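Long-range contact in tailspike protein (Siphovirus 9NA, PDB 3RIQ), which probably binds the lipopolysaccharide of Salmonella as the phage's receptor and cleaves its O-antigen as an endorhamnosidase: residues D319-G324 with E341-G346. Residues are numbered along the deposited sequence; the frame is centred on the assembly and turned at random.
Sequences DCMGIG and EAHKEG
Equivalent turns of two successive coils of the right-handed parallel beta-helix stack here, Asp319-Gly324 against Glu341-Gly346, through backbone bonds and a His-carboxylate pair. His343 N donates to Cys320 O (2.9 Å), Lys344 N to Gly322 O and, in the reverse direction, Gly324 N to Glu345 O (2.8 Å). With CG beside its own backbone N (chi1 -68°), the His343 ring turns its NE2 edge to Asp319 OD1, 2.7 Å away and only 5° out of the ring plane; ND1 is held by Asp367, so both ring nitrogens are bound and the ring's rotation is fixed. Met321, bent at chi2 and chi3, brings SD obliquely to this ring, 4.0 Å from its centroid. Lys344 NZ grips Met321 O at 2.8 Å. The Asp319 and Glu341 carboxylates stack, planes 13° apart; a water donates to both, and Lys366 bridges them, probably offsetting their repulsion. Ile323 CG1 lies against Lys344 CB and Glu345 OE1. The two turns follow the paired parallel strands 311-318 and 333-340 and lead into 326-327 and 347-349, which pair likewise, with Trp103 packing on Met321 and His343.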
loop_
_atom_site.group_PDB
_atom_site.type_symbol
_atom_site.label_atom_id
_atom_site.label_comp_id
_atom_site.label_asym_id
_atom_site.label_seq_id
_atom_site.Cartn_x
_atom_site.Cartn_y
_atom_site.Cartn_z
ATOM N N ASP A 319 -6.203 8.977 15.899
ATOM C CA ASP A 319 -6.566 9.693 17.143
ATOM C C ASP A 319 -5.440 9.625 18.213
ATOM O O ASP A 319 -5.713 9.493 19.422
ATOM C CB ASP A 319 -7.922 9.141 17.674
ATOM C CG ASP A 319 -8.633 10.078 18.647
ATOM O OD1 ASP A 319 -8.370 11.315 18.662
ATOM O OD2 ASP A 319 -9.491 9.554 19.414
ATOM N N CYS A 320 -4.197 9.749 17.759
ATOM C CA CYS A 320 -3.066 9.820 18.654
ATOM C C CYS A 320 -2.954 11.226 19.232
ATOM O O CYS A 320 -3.180 12.208 18.520
ATOM C CB CYS A 320 -1.802 9.444 17.889
ATOM S SG CYS A 320 -1.845 7.662 17.359
ATOM N N MET A 321 -2.648 11.317 20.535
ATOM C CA MET A 321 -2.643 12.606 21.205
ATOM C C MET A 321 -1.457 13.491 20.823
ATOM O O MET A 321 -1.543 14.737 20.906
ATOM C CB MET A 321 -2.727 12.379 22.714
ATOM C CG MET A 321 -2.822 13.638 23.579
ATOM S SD MET A 321 -4.180 14.788 23.193
ATOM C CE MET A 321 -5.613 13.903 23.843
ATOM N N GLY A 322 -0.377 12.858 20.363
ATOM C CA GLY A 322 0.816 13.557 19.890
ATOM C C GLY A 322 0.766 13.746 18.374
ATOM O O GLY A 322 -0.303 14.043 17.776
ATOM N N ILE A 323 1.933 13.590 17.749
ATOM C CA ILE A 323 2.072 13.734 16.302
ATOM C C ILE A 323 1.650 12.432 15.641
ATOM O O ILE A 323 1.873 11.352 16.180
ATOM C CB ILE A 323 3.529 14.131 15.958
ATOM C CG1 ILE A 323 3.834 15.509 16.580
ATOM C CG2 ILE A 323 3.798 14.138 14.436
ATOM C CD1 ILE A 323 5.321 15.913 16.491
ATOM N N GLY A 324 0.994 12.540 14.481
ATOM C CA GLY A 324 0.449 11.337 13.852
ATOM C C GLY A 324 1.530 10.317 13.501
ATOM O O GLY A 324 1.328 9.115 13.696
ATOM N N GLU A 341 -6.921 12.115 12.639
ATOM C CA GLU A 341 -7.244 12.685 13.981
ATOM C C GLU A 341 -6.014 12.858 14.872
ATOM O O GLU A 341 -6.130 12.848 16.097
ATOM C CB GLU A 341 -8.312 11.818 14.709
ATOM C CG GLU A 341 -9.736 11.822 14.121
ATOM C CD GLU A 341 -10.560 10.784 14.890
ATOM O OE1 GLU A 341 -11.048 11.121 15.942
ATOM O OE2 GLU A 341 -10.609 9.575 14.516
ATOM N N ALA A 342 -4.831 13.075 14.295
ATOM C CA ALA A 342 -3.674 13.435 15.153
ATOM C C ALA A 342 -3.993 14.737 15.894
ATOM O O ALA A 342 -4.504 15.693 15.277
ATOM C CB ALA A 342 -2.426 13.614 14.319
ATOM N N HIS A 343 -3.701 14.785 17.196
ATOM C CA HIS A 343 -4.001 16.000 17.955
ATOM C C HIS A 343 -2.960 17.115 17.725
ATOM O O HIS A 343 -3.302 18.312 17.791
ATOM C CB HIS A 343 -4.214 15.691 19.438
ATOM C CG HIS A 343 -5.459 14.897 19.697
ATOM N ND1 HIS A 343 -6.428 15.303 20.589
ATOM C CD2 HIS A 343 -5.910 13.748 19.147
ATOM C CE1 HIS A 343 -7.411 14.409 20.607
ATOM N NE2 HIS A 343 -7.122 13.460 19.730
ATOM N N LYS A 344 -1.733 16.725 17.405
ATOM C CA LYS A 344 -0.685 17.662 16.985
ATOM C C LYS A 344 -0.560 17.586 15.461
ATOM O O LYS A 344 -1.576 17.332 14.767
ATOM C CB LYS A 344 0.656 17.347 17.690
ATOM C CG LYS A 344 0.535 17.144 19.220
ATOM C CD LYS A 344 0.032 18.364 19.954
ATOM C CE LYS A 344 0.095 18.151 21.508
ATOM N NZ LYS A 344 -0.980 17.242 22.050
ATOM N N GLU A 345 0.646 17.781 14.915
ATOM C CA GLU A 345 0.805 17.643 13.468
ATOM C C GLU A 345 0.478 16.221 12.980
ATOM O O GLU A 345 0.623 15.254 13.730
ATOM C CB GLU A 345 2.217 17.977 13.036
ATOM C CG GLU A 345 2.610 19.447 13.240
ATOM C CD GLU A 345 3.174 19.773 14.635
ATOM O OE1 GLU A 345 3.165 18.914 15.544
ATOM O OE2 GLU A 345 3.656 20.907 14.796
ATOM N N GLY A 346 0.036 16.104 11.728
ATOM C CA GLY A 346 -0.309 14.800 11.174
ATOM C C GLY A 346 0.882 13.948 10.745
ATOM O O GLY A 346 0.855 12.721 10.845
HETATM O O HOH W 1 -11.782 9.192 17.972
#